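Local coordinates for protein acyl-CoA dehydrogenase (Bacillus anthracis, PDB 3OWA) that probably oxidises acyl-CoA thioesters to their 2,3-enoyl derivatives, passing the electrons to a bound flavin-adenine dinucleotide, at residues Ile121-Phe129 with Ile259-Ile267. Residues are numbered along the deposited sequence; the frame is centred on the assembly and turned at random.
Sequences IGSLPIVLF and IIAFNILNI
The axes of helix 124-129 and the 259-267 segment of helix 257-293 pass 10.6 Å apart with 114° between their chain directions, while Ile121 lies at the end of helix 110-122. The backbones come nearest at Ile121 and Ile264, whose CA atoms are 6.2 Å apart, and again at Pro125 beside Ile260. The side chains join in an apolar, mutual knobs-into-holes fit. Ile264 fills the hole formed by Ile121, Leu124, Pro125 and Leu128. Its two branches divide the task: CG2, anti to the backbone N, meets Ile121 CG2 at 3.6 Å, while CD1 turns (chi2 -53°) over Pro125, 3.9 Å from its CG. Phe129 is the reciprocal knob, entering between Ile259, Ile260, Asn263 and Ile264. One face of its ring receives Ile260 CG1 in a CH-pi contact, 4.1 Å from the centroid and 22° off the normal; the ring's edge runs into Asn263 CB, 3.7 Å from Phe129 CZ. Asn263 turns its amide back on its own helix, where ND2 and its backbone N grip Ile259 O from opposite faces of the carbonyl plane. Leu128 CD1 and Ile267 CD1 meet tip to tip at a tight 3.5 Å, and Leu124 CD1 rests on Ile267 CG2. The contact ties the N-terminal helical domain to the long helix 257-293 of the C-terminal helical domain, with Ile121 close to the bound flavin cofactor. Strands 149-152 and 195-202 of the middle domain flank it through Tyr151, Ile197 and Tyr199, and helix 348-355 packs against Leu128, Phe129 and Asn263.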
ATOM      1  N   ILE A 121      19.024 -18.931  -3.473  1.00 32.00           N
ATOM      2  CA  ILE A 121      18.344 -20.139  -3.029  1.00 33.09           C
ATOM      3  C   ILE A 121      18.663 -21.340  -3.955  1.00 32.64           C
ATOM      4  O   ILE A 121      18.658 -22.470  -3.503  1.00 33.21           O
ATOM      5  CB  ILE A 121      16.835 -19.903  -2.900  1.00 33.32           C
ATOM      6  CG1 ILE A 121      16.234 -19.399  -4.235  1.00 34.44           C
ATOM      7  CG2 ILE A 121      16.575 -18.920  -1.773  1.00 36.16           C
ATOM      8  CD1 ILE A 121      14.690 -19.196  -4.206  1.00 38.36           C
ATOM      9  N   GLY A 122      18.961 -21.093  -5.230  1.00 31.21           N
ATOM     10  CA  GLY A 122      19.236 -22.165  -6.171  1.00 30.18           C
ATOM     11  C   GLY A 122      20.636 -22.774  -6.032  1.00 31.74           C
ATOM     12  O   GLY A 122      20.775 -23.990  -6.034  1.00 30.15           O
ATOM     13  N   SER A 123      21.668 -21.938  -5.912  1.00 31.79           N
ATOM     14  CA  SER A 123      23.053 -22.421  -5.916  1.00 33.34           C
ATOM     15  C   SER A 123      23.584 -22.684  -4.515  1.00 34.31           C
ATOM     16  O   SER A 123      24.315 -23.669  -4.304  1.00 34.93           O
ATOM     17  CB  SER A 123      24.003 -21.422  -6.600  1.00 34.18           C
ATOM     18  OG  SER A 123      23.810 -21.409  -8.016  1.00 33.96           O
ATOM     19  N   LEU A 124      23.234 -21.810  -3.573  1.00 33.55           N
ATOM     20  CA  LEU A 124      23.780 -21.872  -2.210  1.00 34.69           C
ATOM     21  C   LEU A 124      23.501 -23.182  -1.461  1.00 34.08           C
ATOM     22  O   LEU A 124      24.298 -23.567  -0.624  1.00 35.69           O
ATOM     23  CB  LEU A 124      23.329 -20.685  -1.358  1.00 34.50           C
ATOM     24  CG  LEU A 124      23.939 -19.336  -1.742  1.00 36.39           C
ATOM     25  CD1 LEU A 124      23.417 -18.236  -0.828  1.00 34.80           C
ATOM     26  CD2 LEU A 124      25.481 -19.374  -1.749  1.00 38.96           C
ATOM     27  N   PRO A 125      22.391 -23.870  -1.741  1.00 33.36           N
ATOM     28  CA  PRO A 125      22.287 -25.177  -1.046  1.00 33.54           C
ATOM     29  C   PRO A 125      23.448 -26.127  -1.359  1.00 34.26           C
ATOM     30  O   PRO A 125      23.841 -26.906  -0.504  1.00 34.74           O
ATOM     31  CB  PRO A 125      20.973 -25.748  -1.556  1.00 32.99           C
ATOM     32  CG  PRO A 125      20.150 -24.480  -1.853  1.00 30.43           C
ATOM     33  CD  PRO A 125      21.118 -23.476  -2.377  1.00 32.38           C
ATOM     34  N   ILE A 126      23.997 -26.041  -2.564  1.00 34.06           N
ATOM     35  CA  ILE A 126      25.145 -26.872  -2.965  1.00 34.27           C
ATOM     36  C   ILE A 126      26.426 -26.281  -2.383  1.00 35.14           C
ATOM     37  O   ILE A 126      27.271 -27.012  -1.862  1.00 35.13           O
ATOM     38  CB  ILE A 126      25.226 -27.052  -4.511  1.00 33.45           C
ATOM     39  CG1 ILE A 126      23.957 -27.775  -5.016  1.00 33.53           C
ATOM     40  CG2 ILE A 126      26.484 -27.861  -4.903  1.00 34.37           C
ATOM     41  CD1 ILE A 126      23.839 -27.876  -6.560  1.00 34.64           C
ATOM     42  N   VAL A 127      26.570 -24.963  -2.472  1.00 34.96           N
ATOM     43  CA  VAL A 127      27.701 -24.281  -1.848  1.00 36.79           C
ATOM     44  C   VAL A 127      27.825 -24.614  -0.348  1.00 37.97           C
ATOM     45  O   VAL A 127      28.913 -24.939   0.139  1.00 39.85           O
ATOM     46  CB  VAL A 127      27.645 -22.726  -2.045  1.00 36.72           C
ATOM     47  CG1 VAL A 127      28.804 -22.036  -1.275  1.00 37.13           C
ATOM     48  CG2 VAL A 127      27.694 -22.350  -3.544  1.00 36.27           C
ATOM     49  N   LEU A 128      26.721 -24.543   0.373  1.00 37.52           N
ATOM     50  CA  LEU A 128      26.744 -24.660   1.819  1.00 38.15           C
ATOM     51  C   LEU A 128      26.597 -26.080   2.322  1.00 39.29           C
ATOM     52  O   LEU A 128      27.145 -26.404   3.376  1.00 40.24           O
ATOM     53  CB  LEU A 128      25.667 -23.778   2.452  1.00 36.56           C
ATOM     54  CG  LEU A 128      25.809 -22.287   2.124  1.00 38.43           C
ATOM     55  CD1 LEU A 128      24.713 -21.497   2.789  1.00 39.25           C
ATOM     56  CD2 LEU A 128      27.154 -21.735   2.547  1.00 40.30           C
ATOM     57  N   PHE A 129      25.854 -26.920   1.600  1.00 39.26           N
ATOM     58  CA  PHE A 129      25.552 -28.257   2.101  1.00 39.30           C
ATOM     59  C   PHE A 129      25.915 -29.381   1.165  1.00 39.51           C
ATOM     60  O   PHE A 129      25.672 -30.535   1.474  1.00 39.95           O
ATOM     61  CB  PHE A 129      24.082 -28.341   2.511  1.00 39.42           C
ATOM     62  CG  PHE A 129      23.710 -27.338   3.565  1.00 41.05           C
ATOM     63  CD1 PHE A 129      24.124 -27.525   4.892  1.00 43.26           C
ATOM     64  CD2 PHE A 129      22.999 -26.191   3.237  1.00 39.47           C
ATOM     65  CE1 PHE A 129      23.810 -26.604   5.873  1.00 43.20           C
ATOM     66  CE2 PHE A 129      22.676 -25.272   4.215  1.00 42.19           C
ATOM     67  CZ  PHE A 129      23.090 -25.469   5.542  1.00 42.61           C
ATOM     68  N   ILE A 259      17.022 -28.416   8.026  1.00 41.10           N
ATOM     69  CA  ILE A 259      18.251 -27.701   8.329  1.00 42.14           C
ATOM     70  C   ILE A 259      18.715 -26.858   7.114  1.00 40.66           C
ATOM     71  O   ILE A 259      19.128 -25.681   7.257  1.00 40.69           O
ATOM     72  CB  ILE A 259      19.340 -28.685   8.773  1.00 44.20           C
ATOM     73  CG1 ILE A 259      19.002 -29.240  10.162  1.00 46.36           C
ATOM     74  CG2 ILE A 259      20.739 -28.040   8.734  1.00 45.70           C
ATOM     75  CD1 ILE A 259      19.841 -30.449  10.558  1.00 51.59           C
ATOM     76  N   ILE A 260      18.622 -27.444   5.925  1.00 38.38           N
ATOM     77  CA  ILE A 260      18.939 -26.706   4.693  1.00 36.13           C
ATOM     78  C   ILE A 260      17.931 -25.565   4.453  1.00 35.00           C
ATOM     79  O   ILE A 260      18.341 -24.392   4.239  1.00 33.24           O
ATOM     80  CB  ILE A 260      19.044 -27.639   3.490  1.00 36.30           C
ATOM     81  CG1 ILE A 260      20.104 -28.726   3.776  1.00 38.34           C
ATOM     82  CG2 ILE A 260      19.331 -26.825   2.159  1.00 33.02           C
ATOM     83  CD1 ILE A 260      20.140 -29.859   2.688  1.00 36.53           C
ATOM     84  N   ALA A 261      16.631 -25.882   4.581  1.00 33.77           N
ATOM     85  CA  ALA A 261      15.583 -24.938   4.267  1.00 34.27           C
ATOM     86  C   ALA A 261      15.650 -23.723   5.184  1.00 36.09           C
ATOM     87  O   ALA A 261      15.434 -22.583   4.731  1.00 34.21           O
ATOM     88  CB  ALA A 261      14.189 -25.596   4.343  1.00 32.97           C
ATOM     89  N   PHE A 262      15.930 -23.975   6.467  1.00 37.79           N
ATOM     90  CA  PHE A 262      15.982 -22.908   7.449  1.00 40.51           C
ATOM     91  C   PHE A 262      17.206 -22.014   7.214  1.00 39.91           C
ATOM     92  O   PHE A 262      17.110 -20.777   7.294  1.00 40.50           O
ATOM     93  CB  PHE A 262      15.947 -23.451   8.895  1.00 42.54           C
ATOM     94  CG  PHE A 262      16.658 -22.547   9.904  1.00 50.52           C
ATOM     95  CD1 PHE A 262      15.996 -21.442  10.481  1.00 55.87           C
ATOM     96  CD2 PHE A 262      18.001 -22.797  10.279  1.00 56.82           C
ATOM     97  CE1 PHE A 262      16.664 -20.583  11.415  1.00 57.20           C
ATOM     98  CE2 PHE A 262      18.669 -21.960  11.206  1.00 57.87           C
ATOM     99  CZ  PHE A 262      17.995 -20.846  11.762  1.00 58.66           C
ATOM    100  N   ASN A 263      18.345 -22.628   6.911  1.00 38.77           N
ATOM    101  CA  ASN A 263      19.551 -21.854   6.687  1.00 38.53           C
ATOM    102  C   ASN A 263      19.484 -21.032   5.413  1.00 38.01           C
ATOM    103  O   ASN A 263      19.904 -19.870   5.414  1.00 37.41           O
ATOM    104  CB  ASN A 263      20.784 -22.744   6.659  1.00 40.07           C
ATOM    105  CG  ASN A 263      21.364 -22.953   8.029  1.00 41.43           C
ATOM    106  OD1 ASN A 263      22.081 -22.091   8.564  1.00 43.73           O
ATOM    107  ND2 ASN A 263      21.061 -24.095   8.608  1.00 40.96           N
ATOM    108  N   ILE A 264      18.947 -21.623   4.348  1.00 35.93           N
ATOM    109  CA  ILE A 264      18.789 -20.925   3.079  1.00 36.39           C
ATOM    110  C   ILE A 264      17.836 -19.699   3.208  1.00 36.86           C
ATOM    111  O   ILE A 264      18.069 -18.616   2.625  1.00 35.78           O
ATOM    112  CB  ILE A 264      18.306 -21.912   1.992  1.00 36.10           C
ATOM    113  CG1 ILE A 264      19.377 -23.007   1.750  1.00 37.91           C
ATOM    114  CG2 ILE A 264      17.909 -21.192   0.678  1.00 36.05           C
ATOM    115  CD1 ILE A 264      20.832 -22.479   1.427  1.00 39.84           C
ATOM    116  N   LEU A 265      16.785 -19.888   3.996  1.00 37.48           N
ATOM    117  CA  LEU A 265      15.791 -18.863   4.255  1.00 37.76           C
ATOM    118  C   LEU A 265      16.417 -17.592   4.814  1.00 37.71           C
ATOM    119  O   LEU A 265      16.060 -16.493   4.379  1.00 37.21           O
ATOM    120  CB  LEU A 265      14.807 -19.405   5.266  1.00 38.65           C
ATOM    121  CG  LEU A 265      13.309 -19.175   5.126  1.00 40.85           C
ATOM    122  CD1 LEU A 265      12.720 -19.262   6.541  1.00 43.41           C
ATOM    123  CD2 LEU A 265      12.921 -17.853   4.429  1.00 41.10           C
ATOM    124  N   ASN A 266      17.361 -17.740   5.752  1.00 38.02           N
ATOM    125  CA  ASN A 266      18.026 -16.585   6.363  1.00 38.37           C
ATOM    126  C   ASN A 266      18.733 -15.759   5.327  1.00 37.60           C
ATOM    127  O   ASN A 266      18.725 -14.545   5.392  1.00 38.22           O
ATOM    128  CB  ASN A 266      19.069 -16.975   7.413  1.00 38.78           C
ATOM    129  CG  ASN A 266      18.487 -17.682   8.600  1.00 42.17           C
ATOM    130  OD1 ASN A 266      19.090 -18.638   9.133  1.00 48.04           O
ATOM    131  ND2 ASN A 266      17.324 -17.247   9.033  1.00 41.22           N
ATOM    132  N   ILE A 267      19.396 -16.431   4.400  1.00 38.06           N
ATOM    133  CA  ILE A 267      20.169 -15.759   3.370  1.00 37.46           C
ATOM    134  C   ILE A 267      19.215 -15.075   2.403  1.00 35.80           C
ATOM    135  O   ILE A 267      19.400 -13.905   2.074  1.00 36.37           O
ATOM    136  CB  ILE A 267      21.108 -16.756   2.638  1.00 38.71           C
ATOM    137  CG1 ILE A 267      22.203 -17.262   3.607  1.00 40.22           C
ATOM    138  CG2 ILE A 267      21.708 -16.085   1.393  1.00 39.32           C
ATOM    139  CD1 ILE A 267      22.944 -18.508   3.150  1.00 41.62           C
TER